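Local coordinates for protein putative L-alanine-DL-glutamate epimerase (Burkholderia xenovorans, PDB 3SN0) that probably catalyses a racemisation or epimerisation as a magnesium-binding member of the mandelate racemase/muconate lactonizing enzyme family, at residues W123-T128 with K163-I168; L217-F222 with W243-S248. All coordinates share one frame; numbering follows the deposited sequence.

Contact 1. Residues W123-T128 with K163-I168; sequences WSHCPT and KTNIFI. With FUM (fumaric acid), chain C.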
ATOM      1  N   TRP A 123      18.922  32.005 -16.239  1.00 13.77           N
ATOM      2  CA  TRP A 123      20.349  32.067 -16.533  1.00 13.99           C
ATOM      3  C   TRP A 123      21.015  31.049 -15.614  1.00 14.07           C
ATOM      4  O   TRP A 123      21.144  31.255 -14.396  1.00 14.24           O
ATOM      5  CB  TRP A 123      20.876  33.483 -16.274  1.00 14.59           C
ATOM      6  CG  TRP A 123      22.352  33.699 -16.445  1.00 14.76           C
ATOM      7  CD1 TRP A 123      23.334  32.754 -16.506  1.00 16.76           C
ATOM      8  CD2 TRP A 123      23.017  34.961 -16.511  1.00 16.97           C
ATOM      9  NE1 TRP A 123      24.563  33.345 -16.636  1.00 17.55           N
ATOM     10  CE2 TRP A 123      24.403  34.701 -16.626  1.00 17.05           C
ATOM     11  CE3 TRP A 123      22.576  36.290 -16.483  1.00 18.74           C
ATOM     12  CZ2 TRP A 123      25.357  35.717 -16.716  1.00 18.95           C
ATOM     13  CZ3 TRP A 123      23.528  37.306 -16.591  1.00 19.54           C
ATOM     14  CH2 TRP A 123      24.899  37.012 -16.704  1.00 19.80           C
ATOM     15  N   SER A 124      21.414  29.949 -16.219  1.00 13.80           N
ATOM     16  CA  SER A 124      21.949  28.809 -15.498  1.00 13.83           C
ATOM     17  C   SER A 124      23.431  28.974 -15.207  1.00 13.71           C
ATOM     18  O   SER A 124      24.104  29.809 -15.802  1.00 14.62           O
ATOM     19  CB  SER A 124      21.684  27.542 -16.310  1.00 14.14           C
ATOM     20  OG  SER A 124      21.842  26.397 -15.503  1.00 14.53           O
ATOM     21  N   HIS A 125      23.955  28.140 -14.314  1.00 14.57           N
ATOM     22  CA  HIS A 125      25.378  28.179 -13.959  1.00 14.93           C
ATOM     23  C   HIS A 125      25.840  29.609 -13.690  1.00 15.39           C
ATOM     24  O   HIS A 125      26.826  30.078 -14.239  1.00 15.60           O
ATOM     25  CB  HIS A 125      26.200  27.490 -15.044  1.00 15.34           C
ATOM     26  CG  HIS A 125      25.720  26.096 -15.321  1.00 14.69           C
ATOM     27  ND1 HIS A 125      24.889  25.794 -16.380  1.00 16.04           N
ATOM     28  CD2 HIS A 125      25.875  24.948 -14.624  1.00 16.90           C
ATOM     29  CE1 HIS A 125      24.573  24.509 -16.330  1.00 15.92           C
ATOM     30  NE2 HIS A 125      25.164  23.971 -15.278  1.00 17.06           N
ATOM     31  N   CYS A 126      25.082  30.266 -12.818  1.00 15.56           N
ATOM     32  CA  CYS A 126      25.212  31.675 -12.522  1.00 16.52           C
ATOM     33  C   CYS A 126      25.280  31.862 -11.011  1.00 16.88           C
ATOM     34  O   CYS A 126      24.231  31.834 -10.328  1.00 17.25           O
ATOM     35  CB  CYS A 126      24.009  32.418 -13.081  1.00 16.68           C
ATOM     36  SG  CYS A 126      24.042  34.212 -12.781  1.00 18.59           S
ATOM     37  N   PRO A 127      26.485  32.072 -10.469  1.00 16.47           N
ATOM     38  CA  PRO A 127      27.774  32.366 -11.115  1.00 16.57           C
ATOM     39  C   PRO A 127      28.707  31.161 -11.299  1.00 16.09           C
ATOM     40  O   PRO A 127      29.910  31.336 -11.486  1.00 17.27           O
ATOM     41  CB  PRO A 127      28.399  33.374 -10.144  1.00 16.47           C
ATOM     42  CG  PRO A 127      27.852  32.962  -8.792  1.00 17.85           C
ATOM     43  CD  PRO A 127      26.593  32.174  -9.006  1.00 16.59           C
ATOM     44  N   THR A 128      28.149  29.954 -11.317  1.00 15.99           N
ATOM     45  CA  THR A 128      28.926  28.715 -11.396  1.00 15.21           C
ATOM     46  C   THR A 128      29.997  28.699 -12.510  1.00 15.53           C
ATOM     47  O   THR A 128      31.133  28.343 -12.258  1.00 15.46           O
ATOM     48  CB  THR A 128      27.974  27.545 -11.572  1.00 14.60           C
ATOM     49  OG1 THR A 128      26.964  27.624 -10.552  1.00 14.96           O
ATOM     50  CG2 THR A 128      28.705  26.208 -11.519  1.00 14.93           C
ATOM     51  N   LYS A 163      20.379  30.337 -11.655  1.00 14.01           N
ATOM     52  CA  LYS A 163      20.643  29.102 -10.917  0.50 13.91           C
ATOM     53  C   LYS A 163      22.099  28.959 -10.534  1.00 13.78           C
ATOM     54  O   LYS A 163      22.998  29.056 -11.392  1.00 15.11           O
ATOM     55  CB  LYS A 163      20.205  27.869 -11.706  0.50 13.73           C
ATOM     56  CG  LYS A 163      20.189  26.594 -10.861  0.50 13.63           C
ATOM     57  CD  LYS A 163      19.462  25.431 -11.545  0.50 14.11           C
ATOM     58  CE  LYS A 163      20.318  24.738 -12.591  0.50 13.52           C
ATOM     59  NZ  LYS A 163      19.506  23.803 -13.410  0.50 14.29           N
ATOM     60  N   THR A 164      22.326  28.706  -9.248  1.00 13.51           N
ATOM     61  CA  THR A 164      23.655  28.486  -8.734  1.00 13.02           C
ATOM     62  C   THR A 164      23.803  27.054  -8.204  1.00 13.73           C
ATOM     63  O   THR A 164      22.838  26.280  -8.178  1.00 14.93           O
ATOM     64  CB  THR A 164      24.036  29.524  -7.642  1.00 13.06           C
ATOM     65  OG1 THR A 164      25.430  29.401  -7.366  1.00 14.01           O
ATOM     66  CG2 THR A 164      23.222  29.335  -6.329  1.00 14.78           C
ATOM     67  N   ASN A 165      25.009  26.722  -7.772  1.00 14.47           N
ATOM     68  CA  ASN A 165      25.354  25.384  -7.244  1.00 14.84           C
ATOM     69  C   ASN A 165      25.987  25.592  -5.861  1.00 15.18           C
ATOM     70  O   ASN A 165      25.659  26.568  -5.208  1.00 15.67           O
ATOM     71  CB  ASN A 165      26.284  24.658  -8.232  1.00 14.74           C
ATOM     72  CG  ASN A 165      25.648  24.448  -9.602  1.00 15.78           C
ATOM     73  OD1 ASN A 165      25.646  25.353 -10.456  1.00 16.12           O
ATOM     74  ND2 ASN A 165      25.123  23.226  -9.844  1.00 14.65           N
ATOM     75  N   ILE A 166      26.861  24.700  -5.390  1.00 15.28           N
ATOM     76  CA  ILE A 166      27.360  24.797  -4.021  1.00 15.87           C
ATOM     77  C   ILE A 166      28.800  25.277  -4.061  1.00 15.98           C
ATOM     78  O   ILE A 166      29.627  24.682  -4.771  1.00 15.61           O
ATOM     79  CB  ILE A 166      27.327  23.450  -3.288  1.00 15.96           C
ATOM     80  CG1 ILE A 166      25.939  22.808  -3.389  1.00 16.46           C
ATOM     81  CG2 ILE A 166      27.711  23.638  -1.802  1.00 16.11           C
ATOM     82  CD1 ILE A 166      25.921  21.315  -2.970  1.00 14.83           C
ATOM     83  N   PHE A 167      29.098  26.312  -3.277  1.00 15.88           N
ATOM     84  CA  PHE A 167      30.435  26.922  -3.247  1.00 16.83           C
ATOM     85  C   PHE A 167      30.943  27.134  -1.847  1.00 17.12           C
ATOM     86  O   PHE A 167      30.180  27.494  -0.955  1.00 17.22           O
ATOM     87  CB  PHE A 167      30.442  28.240  -4.018  1.00 17.25           C
ATOM     88  CG  PHE A 167      30.288  28.041  -5.478  1.00 16.20           C
ATOM     89  CD1 PHE A 167      31.381  27.687  -6.235  1.00 16.05           C
ATOM     90  CD2 PHE A 167      29.048  28.108  -6.083  1.00 16.11           C
ATOM     91  CE1 PHE A 167      31.247  27.448  -7.565  1.00 17.98           C
ATOM     92  CE2 PHE A 167      28.922  27.845  -7.427  1.00 16.43           C
ATOM     93  CZ  PHE A 167      30.028  27.525  -8.156  1.00 16.68           C
ATOM     94  N   ILE A 168      32.243  26.903  -1.676  1.00 17.07           N
ATOM     95  CA  ILE A 168      32.934  27.138  -0.416  1.00 16.83           C
ATOM     96  C   ILE A 168      33.772  28.412  -0.526  1.00 17.03           C
ATOM     97  O   ILE A 168      34.699  28.473  -1.344  1.00 16.32           O
ATOM     98  CB  ILE A 168      33.848  25.974  -0.074  1.00 16.79           C
ATOM     99  CG1 ILE A 168      33.089  24.653  -0.116  1.00 16.57           C
ATOM    100  CG2 ILE A 168      34.520  26.185   1.277  1.00 17.66           C
ATOM    101  CD1 ILE A 168      31.881  24.577   0.868  1.00 15.77           C
TER
HETATM  102  OXT FUM C 500      28.918  20.252 -10.739  1.00 21.38           O
HETATM  103  C   FUM C 500      28.792  19.986 -11.963  1.00 22.56           C
HETATM  104  O   FUM C 500      29.697  19.369 -12.580  1.00 20.50           O
HETATM  105  C4  FUM C 500      27.605  20.422 -12.737  1.00 23.42           C
HETATM  106  C5  FUM C 500      26.590  21.084 -12.175  1.00 25.69           C
HETATM  107  C6  FUM C 500      25.407  21.493 -12.976  1.00 25.87           C
HETATM  108  O7  FUM C 500      25.425  21.307 -14.223  1.00 26.01           O
HETATM  109  O8  FUM C 500      24.416  22.013 -12.383  1.00 27.32           O
HETATM  110  O   HOH W   1      23.663  26.017 -12.143  1.00 16.30           O
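The ring of Phe167 turns its edge to Thr128: CB of the threonine lies in the ring plane, and Thr128 CA approaches Phe167 CZ obliquely at 3.6 Å. The imidazole of His125 likewise works through an edge, NE2 donating to fumarate O7 at 2.9 Å, nearly straight (164°), while ND1 bonds to Asp345 and Trp129 stacks on the ring, fixing its rotation. Trp123 carries the sulfur of Cys126 on one face, SG standing 3.8 Å above the plane toward the rim.

The backbones meet where the loop leaves strand 118-123. Lys163 N donates to Trp123 O, and Cys126 N returns a bond to Lys163 O at 2.8 Å. A cis peptide then leads into Pro127, the N-cap of helix 128-132; proline takes a cis peptide at little cost, and its missing N-H is no loss at an N-cap. Pro127 CD rests on Thr164 OG1 at 3.4 Å, itself hydrogen-bonded to His202. The long Lys163 chain passes Ser124, whose OG is held by Glu343 and lies 3.7 Å from Lys163 CE; its NZ bonds to Tyr122 OH and Glu245.

An amide suits Asn165 because it carries an acceptor and a donor on one flat group. Chi1 (-61°) sets CG beside the backbone N, and chi2 (82°) turns OD1 to Thr128 and ND2 to the ligand. Thr128 OG1 donates to Asn165 OD1 at 2.6 Å onto an in-plane lone pair, and a water, weakly bonded to His125 N, donates too. Asn165 ND2 gives to fumarate O8, 2.9 Å away, and to Asn221 OD1.

His125 and Asn165 therefore take the two oxygens of a single fumarate carboxylate. With donors at OD1 and acceptors at ND2, the amide is probably kept in this orientation, making Thr128 a second-shell residue that orients a first-shell one.

Contact 2. Residues L217-F222 with W243-S248; sequences LLDLNF and WVEIDS. With MG (magnesium ion), chain B; FUM (fumaric acid), chain C.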
ATOM      1  N   LEU A 217      17.365  29.898  -8.098  1.00 14.06           N
ATOM      2  CA  LEU A 217      17.297  28.449  -8.099  1.00 14.14           C
ATOM      3  C   LEU A 217      18.598  27.903  -7.508  1.00 13.58           C
ATOM      4  O   LEU A 217      19.682  28.436  -7.765  1.00 14.04           O
ATOM      5  CB  LEU A 217      17.126  27.914  -9.522  1.00 13.71           C
ATOM      6  CG  LEU A 217      15.830  28.236 -10.281  1.00 14.21           C
ATOM      7  CD1 LEU A 217      15.636  29.750 -10.559  1.00 13.37           C
ATOM      8  CD2 LEU A 217      15.850  27.466 -11.566  1.00 13.64           C
ATOM      9  N   LEU A 218      18.502  26.814  -6.769  1.00 13.52           N
ATOM     10  CA  LEU A 218      19.680  26.179  -6.147  1.00 13.38           C
ATOM     11  C   LEU A 218      19.779  24.737  -6.619  1.00 13.44           C
ATOM     12  O   LEU A 218      18.869  23.957  -6.387  1.00 14.62           O
ATOM     13  CB  LEU A 218      19.573  26.201  -4.630  1.00 13.41           C
ATOM     14  CG  LEU A 218      20.676  25.504  -3.825  1.00 13.14           C
ATOM     15  CD1 LEU A 218      22.075  26.078  -4.170  1.00 15.73           C
ATOM     16  CD2 LEU A 218      20.379  25.573  -2.326  1.00 14.50           C
ATOM     17  N   ASP A 219      20.875  24.388  -7.284  1.00 12.81           N
ATOM     18  CA  ASP A 219      21.087  23.030  -7.750  1.00 12.74           C
ATOM     19  C   ASP A 219      22.109  22.343  -6.845  1.00 13.07           C
ATOM     20  O   ASP A 219      23.254  22.766  -6.758  1.00 14.08           O
ATOM     21  CB  ASP A 219      21.560  23.033  -9.204  1.00 13.41           C
ATOM     22  CG  ASP A 219      21.358  21.705  -9.899  1.00 14.73           C
ATOM     23  OD1 ASP A 219      21.325  20.664  -9.208  1.00 13.88           O
ATOM     24  OD2 ASP A 219      21.255  21.711 -11.156  1.00 15.77           O
ATOM     25  N   LEU A 220      21.684  21.259  -6.219  1.00 12.29           N
ATOM     26  CA  LEU A 220      22.530  20.467  -5.336  1.00 12.06           C
ATOM     27  C   LEU A 220      23.055  19.195  -6.025  1.00 12.34           C
ATOM     28  O   LEU A 220      23.838  18.455  -5.436  1.00 12.14           O
ATOM     29  CB  LEU A 220      21.748  20.109  -4.074  1.00 11.83           C
ATOM     30  CG  LEU A 220      21.171  21.280  -3.261  1.00 12.61           C
ATOM     31  CD1 LEU A 220      20.337  20.751  -2.096  1.00 10.40           C
ATOM     32  CD2 LEU A 220      22.263  22.214  -2.774  1.00 12.99           C
ATOM     33  N   ASN A 221      22.654  18.983  -7.277  1.00 12.67           N
ATOM     34  CA  ASN A 221      23.040  17.807  -8.048  1.00 12.93           C
ATOM     35  C   ASN A 221      22.956  16.507  -7.203  1.00 12.65           C
ATOM     36  O   ASN A 221      21.943  16.277  -6.525  1.00 13.16           O
ATOM     37  CB  ASN A 221      24.415  18.029  -8.706  1.00 12.61           C
ATOM     38  CG  ASN A 221      24.454  19.270  -9.564  1.00 14.45           C
ATOM     39  OD1 ASN A 221      24.834  20.347  -9.098  1.00 15.80           O
ATOM     40  ND2 ASN A 221      24.044  19.141 -10.823  1.00 16.57           N
ATOM     41  N   PHE A 222      23.997  15.677  -7.237  1.00 12.91           N
ATOM     42  CA  PHE A 222      24.047  14.428  -6.496  1.00 13.22           C
ATOM     43  C   PHE A 222      24.949  14.609  -5.256  1.00 13.34           C
ATOM     44  O   PHE A 222      25.572  13.664  -4.801  1.00 13.30           O
ATOM     45  CB  PHE A 222      24.659  13.306  -7.362  1.00 13.01           C
ATOM     46  CG  PHE A 222      23.825  12.838  -8.525  1.00 14.22           C
ATOM     47  CD1 PHE A 222      22.965  11.741  -8.387  1.00 15.31           C
ATOM     48  CD2 PHE A 222      23.974  13.419  -9.783  1.00 14.85           C
ATOM     49  CE1 PHE A 222      22.231  11.265  -9.460  1.00 16.20           C
ATOM     50  CE2 PHE A 222      23.258  12.939 -10.882  1.00 15.49           C
ATOM     51  CZ  PHE A 222      22.394  11.849 -10.728  1.00 14.79           C
ATOM     52  N   TRP A 243      13.328  26.992  -6.829  1.00 15.25           N
ATOM     53  CA  TRP A 243      13.338  25.563  -6.569  1.00 14.46           C
ATOM     54  C   TRP A 243      14.691  25.148  -6.041  1.00 13.73           C
ATOM     55  O   TRP A 243      15.686  25.889  -6.185  1.00 13.88           O
ATOM     56  CB  TRP A 243      12.935  24.719  -7.777  1.00 14.17           C
ATOM     57  CG  TRP A 243      13.903  24.511  -8.933  1.00 16.03           C
ATOM     58  CD1 TRP A 243      15.209  24.160  -8.865  1.00 15.56           C
ATOM     59  CD2 TRP A 243      13.578  24.551 -10.334  1.00 15.38           C
ATOM     60  NE1 TRP A 243      15.731  23.999 -10.124  1.00 15.24           N
ATOM     61  CE2 TRP A 243      14.743  24.228 -11.042  1.00 15.20           C
ATOM     62  CE3 TRP A 243      12.406  24.827 -11.055  1.00 19.24           C
ATOM     63  CZ2 TRP A 243      14.790  24.182 -12.433  1.00 16.05           C
ATOM     64  CZ3 TRP A 243      12.462  24.796 -12.437  1.00 19.37           C
ATOM     65  CH2 TRP A 243      13.637  24.474 -13.110  1.00 17.77           C
ATOM     66  N   VAL A 244      14.696  23.973  -5.429  1.00 12.83           N
ATOM     67  CA  VAL A 244      15.918  23.283  -5.050  1.00 12.45           C
ATOM     68  C   VAL A 244      15.973  21.997  -5.852  1.00 12.42           C
ATOM     69  O   VAL A 244      15.051  21.184  -5.804  1.00 11.64           O
ATOM     70  CB  VAL A 244      16.007  23.001  -3.558  1.00 12.24           C
ATOM     71  CG1 VAL A 244      17.336  22.273  -3.240  1.00 12.74           C
ATOM     72  CG2 VAL A 244      15.933  24.307  -2.761  1.00 13.00           C
ATOM     73  N   GLU A 245      17.055  21.856  -6.613  1.00 11.91           N
ATOM     74  CA  GLU A 245      17.224  20.772  -7.568  0.50 12.05           C
ATOM     75  C   GLU A 245      18.092  19.690  -6.930  1.00 12.33           C
ATOM     76  O   GLU A 245      19.198  19.975  -6.475  1.00 11.93           O
ATOM     77  CB  GLU A 245      17.883  21.332  -8.831  0.50 12.45           C
ATOM     78  CG  GLU A 245      17.735  20.498 -10.090  0.50 13.47           C
ATOM     79  CD  GLU A 245      18.204  21.240 -11.336  0.50 15.40           C
ATOM     80  OE1 GLU A 245      18.723  20.559 -12.240  0.50 16.29           O
ATOM     81  OE2 GLU A 245      18.071  22.489 -11.423  0.50 13.40           O
ATOM     82  N   ILE A 246      17.593  18.452  -6.931  1.00 12.18           N
ATOM     83  CA  ILE A 246      18.253  17.317  -6.245  1.00 12.11           C
ATOM     84  C   ILE A 246      18.144  16.103  -7.163  1.00 12.57           C
ATOM     85  O   ILE A 246      17.036  15.644  -7.479  1.00 13.17           O
ATOM     86  CB  ILE A 246      17.537  16.983  -4.918  1.00 11.93           C
ATOM     87  CG1 ILE A 246      17.655  18.152  -3.940  1.00 14.01           C
ATOM     88  CG2 ILE A 246      18.135  15.695  -4.262  1.00 12.34           C
ATOM     89  CD1 ILE A 246      16.768  18.011  -2.691  1.00 14.01           C
ATOM     90  N   ASP A 247      19.282  15.601  -7.622  1.00 12.39           N
ATOM     91  CA  ASP A 247      19.311  14.358  -8.371  1.00 13.35           C
ATOM     92  C   ASP A 247      19.440  13.184  -7.430  1.00 13.45           C
ATOM     93  O   ASP A 247      20.266  13.188  -6.501  1.00 14.29           O
ATOM     94  CB  ASP A 247      20.447  14.380  -9.376  1.00 13.09           C
ATOM     95  CG  ASP A 247      20.263  15.444 -10.398  1.00 16.49           C
ATOM     96  OD1 ASP A 247      19.235  15.377 -11.129  1.00 17.91           O
ATOM     97  OD2 ASP A 247      21.129  16.356 -10.451  1.00 17.19           O
ATOM     98  N   SER A 248      18.635  12.157  -7.688  1.00 14.34           N
ATOM     99  CA  SER A 248      18.588  10.971  -6.839  1.00 14.03           C
ATOM    100  C   SER A 248      18.151   9.766  -7.641  1.00 14.36           C
ATOM    101  O   SER A 248      17.269   9.861  -8.501  1.00 13.90           O
ATOM    102  CB  SER A 248      17.594  11.187  -5.695  1.00 15.28           C
ATOM    103  OG  SER A 248      17.611  10.056  -4.825  1.00 13.72           O
TER
HETATM  104 MG    MG B 408      20.569  20.127 -12.501  1.00 16.03          MG
HETATM  105  OXT FUM C 500      28.918  20.252 -10.739  1.00 21.38           O
HETATM  106  C   FUM C 500      28.792  19.986 -11.963  1.00 22.56           C
HETATM  107  O   FUM C 500      29.697  19.369 -12.580  1.00 20.50           O
HETATM  108  C4  FUM C 500      27.605  20.422 -12.737  1.00 23.42           C
HETATM  109  C5  FUM C 500      26.590  21.084 -12.175  1.00 25.69           C
HETATM  110  C6  FUM C 500      25.407  21.493 -12.976  1.00 25.87           C
HETATM  111  O7  FUM C 500      25.425  21.307 -14.223  1.00 26.01           O
HETATM  112  O8  FUM C 500      24.416  22.013 -12.383  1.00 27.32           O
HETATM  113  O   HOH W   2      20.736  18.849 -10.982  1.00 15.01           O
HETATM  114  O   HOH W   3      23.266  16.525 -11.967  1.00 15.80           O
HETATM  115  O   HOH W   4      22.442  20.043 -13.198  1.00 18.07           O
HETATM  116  O   HOH W   5      20.237  21.617 -14.071  1.00 26.90           O
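Asp219 and Glu245 sit abreast on neighbouring parallel strands of the TIM-type barrel of the enolase superfamily, the two ends of a beta-alpha-beta unit whose helix is 226-235. Backbone bonds zip the strands together: Leu218 N donates to Trp243 O, Leu218 O receives Glu245 N at 2.8 Å, and Leu220 N continues the ladder to Glu245 O. Farther on, Asp247 N donates to Asn221 O.

Apolar contacts lie on both faces of the strands, and a further one beyond their ends. Leu220 CD1 meets Val244 CG1 at 3.6 Å, branched chains suited to packing against helix 226-235. Facing the barrel interior, Leu217 CD2 makes a CH-pi contact over the six-membered ring of Trp243, 3.7 Å from its centroid. Asp247 CB lies over the centre of the Phe222 ring in a second CH-pi contact, 3.4 Å from the centroid and 8° off the normal.

Metal bonds join the acids. Magnesium takes Asp219 OD2 at 2.2 Å, Glu245 OE1, three waters and Glu269, and the cation presumably offsets the repulsion between the carboxylates. One of these waters donates to both Asp219 OD1 and Asp247 OD2.

Polar bonds hold the other ends. With OD1 turned to Asn165, Asn221 makes a weak bond through ND2 to fumarate O8; Asn221 N closes an Asx turn onto Asp219 OD1. Besides Lys163, Glu245 OE2 accepts from Trp243 NE1 at 3.1 Å.

Contact 1 is completed before contact 2 begins along the chain, and their centres lie about 11 Å apart, on the same side of the chain's centre. They share one sheet: strand 161-168, which holds half of contact 1, is the parallel neighbour of strand 215-219, which in turn pairs with strand 243-245. A probable backbone hydrogen bond from Asp219 N to Thr164 O (2.9 Å) stitches the first two together, and a salt bridge from Lys163 NZ to Glu245 OE2 (2.8 Å) ties contact 1 to the metal site. Successive barrel strands thus deliver ligand-binding and metal-binding groups in order, so that fumarate is held by 123-128, 163-168 and 217-222 beside the magnesium, with Arg178 also bonded to the ligand.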